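Local coordinates for protein D-alanyl-D-alanine carboxypeptidase (Streptococcus pneumoniae R6, PDB 1XP4) that probably trims the terminal D-alanine from peptidoglycan precursor peptides, as a serine D-Ala-D-Ala carboxypeptidase of the S11 family that takes part in cell wall synthesis, at residues 41-55 against 93-106. Residues are numbered along the deposited sequence; the frame is centred on the assembly and turned at random.
Sequences SITKLITVYLVYEAL and VEELLEATLVSSAN. With SO4 (sulfate ion), chain E.
The amine of Lys44, buried where the start of helix 44-55 meets the turn that follows helix 93-103, is shared among polar groups from both segments, Asn106 among them. Its NZ donates to Asn106 OD1 at 2.7 Å and to Ser41 OG, three residues earlier, at 2.9 Å; a weak bond runs to Ser104 OG, and the carbonyl of Thr145 is a further acceptor. The lysine chain runs extended as far as CE and then bends at its last torsion (chi4 70°), which turns NZ in among these oxygens. It lies roughly perpendicular to the Asn106 side chain, and NZ meets OD1 from 33° out of the carbonyl plane. Lower down, Lys44 CD lies 3.6 Å from Thr100 CG2, so the aliphatic part of the lysine packs against the second helix while its end is held by polar groups. Ser41 OG and Ser104 OG lie 2.8 Å apart, and a sulfate ion, probably a crystallisation additive, lies beside both serines and is also bound by Thr225 and Thr227.

Away from this polar end, the two helices run nearly antiparallel, their axes coming within 10.6 Å at their closest, and the interface becomes apolar. The ends of Val48 and Leu101 meet head-on, Val48 CG2 to Leu101 CD2 at 3.7 Å. Leu97 is a knob in a hole formed by Val48, Val51, Tyr52 and Leu55; its CD2 packs on Val48 and its CD1 lies obliquely to the Tyr52 ring, 4.1 Å from CZ. Val93 closes the far end against Val51 and Leu55. Here Ser41 is probably the nucleophile that forms the acyl-ester intermediate, and the SxxK serine and lysine at one helix start, with an SxN serine and asparagine just beyond another helix and Lys224 alongside, are characteristic of the active site of penicillin-binding proteins.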
# COMPACT_ATOMS: atom_id res chain seq x y z
N SER A 41 12.80 -6.03 4.74
CA SER A 41 12.74 -4.72 4.06
C SER A 41 11.36 -4.19 3.69
O SER A 41 11.26 -3.05 3.23
CB SER A 41 13.61 -4.73 2.80
OG SER A 41 14.98 -4.54 3.11
N ILE A 42 10.32 -4.99 3.84
CA ILE A 42 8.98 -4.50 3.53
C ILE A 42 8.73 -3.37 4.52
O ILE A 42 7.89 -2.50 4.32
CB ILE A 42 7.92 -5.62 3.67
CG1 ILE A 42 8.09 -6.63 2.52
CG2 ILE A 42 6.52 -5.04 3.63
CD1 ILE A 42 7.09 -7.77 2.56
N THR A 43 9.52 -3.38 5.59
CA THR A 43 9.44 -2.38 6.65
C THR A 43 9.55 -0.95 6.11
O THR A 43 8.87 -0.04 6.60
CB THR A 43 10.57 -2.61 7.69
OG1 THR A 43 10.37 -3.87 8.34
CG2 THR A 43 10.58 -1.50 8.72
N LYS A 44 10.40 -0.77 5.12
CA LYS A 44 10.62 0.54 4.53
C LYS A 44 9.37 1.25 4.00
O LYS A 44 9.43 2.42 3.64
CB LYS A 44 11.68 0.42 3.43
CG LYS A 44 13.03 -0.07 3.95
CD LYS A 44 14.07 -0.12 2.84
CE LYS A 44 15.46 -0.45 3.37
NZ LYS A 44 15.59 -1.85 3.85
N LEU A 45 8.24 0.55 3.94
CA LEU A 45 7.03 1.18 3.46
C LEU A 45 6.49 2.08 4.56
O LEU A 45 6.07 3.22 4.31
CB LEU A 45 5.97 0.13 3.11
CG LEU A 45 6.29 -0.78 1.92
CD1 LEU A 45 5.11 -1.71 1.68
CD2 LEU A 45 6.60 0.05 0.68
N ILE A 46 6.51 1.58 5.78
CA ILE A 46 6.03 2.38 6.89
C ILE A 46 6.95 3.59 6.95
O ILE A 46 6.50 4.72 7.10
CB ILE A 46 6.09 1.60 8.21
CG1 ILE A 46 5.49 0.20 8.03
CG2 ILE A 46 5.31 2.36 9.28
CD1 ILE A 46 5.73 -0.73 9.20
N THR A 47 8.25 3.34 6.81
CA THR A 47 9.26 4.40 6.83
C THR A 47 8.97 5.49 5.81
O THR A 47 8.90 6.68 6.14
CB THR A 47 10.67 3.84 6.53
OG1 THR A 47 11.06 2.93 7.57
CG2 THR A 47 11.68 4.96 6.43
N VAL A 48 8.80 5.06 4.57
CA VAL A 48 8.52 5.95 3.46
C VAL A 48 7.23 6.76 3.63
O VAL A 48 7.10 7.86 3.08
CB VAL A 48 8.50 5.13 2.14
CG1 VAL A 48 7.66 5.82 1.09
CG2 VAL A 48 9.93 4.95 1.64
N TYR A 49 6.28 6.23 4.41
CA TYR A 49 5.02 6.94 4.63
C TYR A 49 5.26 8.17 5.49
O TYR A 49 4.66 9.21 5.29
CB TYR A 49 4.00 6.07 5.35
CG TYR A 49 2.62 6.69 5.40
CD1 TYR A 49 1.71 6.52 4.35
CD2 TYR A 49 2.22 7.46 6.50
CE1 TYR A 49 0.44 7.09 4.39
CE2 TYR A 49 0.94 8.04 6.54
CZ TYR A 49 0.05 7.85 5.48
OH TYR A 49 -1.22 8.38 5.52
N LEU A 50 6.15 8.05 6.47
CA LEU A 50 6.42 9.19 7.33
C LEU A 50 7.20 10.26 6.55
O LEU A 50 7.09 11.46 6.84
CB LEU A 50 7.18 8.74 8.58
CG LEU A 50 6.42 7.75 9.47
CD1 LEU A 50 7.27 7.35 10.66
CD2 LEU A 50 5.11 8.37 9.95
N VAL A 51 7.96 9.82 5.56
CA VAL A 51 8.76 10.71 4.72
C VAL A 51 7.87 11.57 3.83
O VAL A 51 8.10 12.77 3.67
CB VAL A 51 9.73 9.93 3.83
CG1 VAL A 51 10.55 10.89 3.00
CG2 VAL A 51 10.64 9.06 4.68
N TYR A 52 6.86 10.94 3.22
CA TYR A 52 5.94 11.68 2.37
C TYR A 52 5.11 12.61 3.25
O TYR A 52 4.74 13.72 2.84
CB TYR A 52 5.02 10.73 1.60
CG TYR A 52 5.63 10.18 0.32
CD1 TYR A 52 5.80 10.99 -0.79
CD2 TYR A 52 6.07 8.86 0.25
CE1 TYR A 52 6.40 10.50 -1.96
CE2 TYR A 52 6.67 8.36 -0.91
CZ TYR A 52 6.83 9.18 -2.01
OH TYR A 52 7.42 8.70 -3.15
N GLU A 53 4.83 12.17 4.47
CA GLU A 53 4.05 12.98 5.40
C GLU A 53 4.85 14.21 5.82
O GLU A 53 4.27 15.23 6.18
CB GLU A 53 3.68 12.16 6.63
CG GLU A 53 2.69 12.86 7.53
CD GLU A 53 2.14 11.95 8.61
OE1 GLU A 53 2.91 11.58 9.52
OE2 GLU A 53 0.94 11.61 8.54
N ALA A 54 6.17 14.11 5.79
CA ALA A 54 7.03 15.24 6.14
C ALA A 54 7.18 16.13 4.91
O ALA A 54 7.35 17.35 5.03
CB ALA A 54 8.38 14.75 6.61
N LEU A 55 7.13 15.53 3.73
CA LEU A 55 7.21 16.32 2.50
C LEU A 55 5.92 17.13 2.42
O LEU A 55 5.95 18.33 2.14
CB LEU A 55 7.31 15.42 1.28
CG LEU A 55 8.67 14.77 1.02
CD1 LEU A 55 8.53 13.74 -0.08
CD2 LEU A 55 9.68 15.85 0.65
N VAL A 93 16.85 14.17 -0.39
CA VAL A 93 15.75 13.38 0.14
C VAL A 93 15.26 12.48 -0.99
O VAL A 93 15.10 11.27 -0.81
CB VAL A 93 14.57 14.30 0.59
CG1 VAL A 93 13.29 13.49 0.71
CG2 VAL A 93 14.90 14.94 1.93
N GLU A 94 15.02 13.07 -2.15
CA GLU A 94 14.56 12.34 -3.32
C GLU A 94 15.57 11.24 -3.67
O GLU A 94 15.19 10.14 -4.05
CB GLU A 94 14.38 13.29 -4.51
CG GLU A 94 13.91 12.61 -5.80
CD GLU A 94 13.63 13.60 -6.93
OE1 GLU A 94 14.54 14.37 -7.30
OE2 GLU A 94 12.49 13.62 -7.44
N GLU A 95 16.85 11.55 -3.52
CA GLU A 95 17.86 10.56 -3.85
C GLU A 95 17.79 9.36 -2.91
O GLU A 95 17.82 8.21 -3.36
CB GLU A 95 19.25 11.21 -3.80
CG GLU A 95 19.40 12.33 -4.82
CD GLU A 95 20.83 12.81 -4.97
OE1 GLU A 95 21.39 13.34 -3.98
OE2 GLU A 95 21.38 12.67 -6.08
N LEU A 96 17.67 9.63 -1.62
CA LEU A 96 17.57 8.55 -0.64
C LEU A 96 16.26 7.79 -0.82
O LEU A 96 16.22 6.56 -0.72
CB LEU A 96 17.66 9.12 0.77
CG LEU A 96 18.99 9.80 1.09
CD1 LEU A 96 18.93 10.40 2.48
CD2 LEU A 96 20.13 8.79 0.97
N LEU A 97 15.19 8.52 -1.08
CA LEU A 97 13.89 7.91 -1.29
C LEU A 97 13.98 6.92 -2.44
O LEU A 97 13.47 5.80 -2.36
CB LEU A 97 12.86 8.99 -1.62
CG LEU A 97 11.62 9.04 -0.75
CD1 LEU A 97 10.71 10.14 -1.28
CD2 LEU A 97 10.91 7.70 -0.76
N GLU A 98 14.61 7.35 -3.52
CA GLU A 98 14.76 6.50 -4.69
C GLU A 98 15.64 5.30 -4.30
O GLU A 98 15.31 4.16 -4.62
CB GLU A 98 15.40 7.30 -5.83
CG GLU A 98 15.07 6.79 -7.23
CD GLU A 98 14.45 7.87 -8.11
OE1 GLU A 98 13.49 8.53 -7.66
OE2 GLU A 98 14.91 8.05 -9.25
N ALA A 99 16.74 5.57 -3.61
CA ALA A 99 17.65 4.51 -3.18
C ALA A 99 16.95 3.52 -2.24
O ALA A 99 17.19 2.31 -2.31
CB ALA A 99 18.87 5.11 -2.50
N THR A 100 16.09 4.03 -1.36
CA THR A 100 15.36 3.20 -0.42
C THR A 100 14.36 2.26 -1.09
O THR A 100 14.41 1.04 -0.90
CB THR A 100 14.59 4.06 0.62
OG1 THR A 100 15.52 4.73 1.48
CG2 THR A 100 13.68 3.20 1.48
N LEU A 101 13.46 2.81 -1.88
CA LEU A 101 12.43 2.02 -2.53
C LEU A 101 12.89 1.14 -3.69
O LEU A 101 12.37 0.05 -3.88
CB LEU A 101 11.30 2.93 -2.99
CG LEU A 101 10.51 3.60 -1.87
CD1 LEU A 101 9.59 4.66 -2.43
CD2 LEU A 101 9.72 2.55 -1.12
N VAL A 102 13.86 1.62 -4.45
CA VAL A 102 14.34 0.87 -5.60
C VAL A 102 15.42 -0.17 -5.30
O VAL A 102 15.38 -1.28 -5.82
CB VAL A 102 14.88 1.83 -6.68
CG1 VAL A 102 15.40 1.03 -7.87
CG2 VAL A 102 13.78 2.79 -7.11
N SER A 103 16.37 0.19 -4.44
CA SER A 103 17.46 -0.71 -4.11
C SER A 103 17.44 -1.23 -2.67
O SER A 103 18.30 -2.02 -2.27
CB SER A 103 18.79 -0.00 -4.37
OG SER A 103 18.77 0.57 -5.66
N SER A 104 16.47 -0.78 -1.89
CA SER A 104 16.35 -1.21 -0.51
C SER A 104 17.59 -0.84 0.30
O SER A 104 17.94 -1.52 1.27
CB SER A 104 16.11 -2.72 -0.45
OG SER A 104 15.70 -3.13 0.84
N ALA A 105 18.26 0.25 -0.09
CA ALA A 105 19.45 0.72 0.62
C ALA A 105 19.07 1.08 2.06
O ALA A 105 18.26 1.99 2.29
CB ALA A 105 20.03 1.93 -0.08
N ASN A 106 19.66 0.39 3.03
CA ASN A 106 19.35 0.65 4.44
C ASN A 106 19.88 1.99 4.95
O ASN A 106 19.22 2.65 5.76
CB ASN A 106 19.88 -0.49 5.32
CG ASN A 106 19.21 -1.82 5.02
OD1 ASN A 106 17.99 -1.94 5.11
ND2 ASN A 106 20.01 -2.82 4.65
S SO4 E . 15.77 -7.10 -0.48
O1 SO4 E . 16.96 -7.00 -1.35
O2 SO4 E . 14.82 -6.02 -0.81
O3 SO4 E . 15.11 -8.41 -0.68
O4 SO4 E . 16.20 -6.96 0.92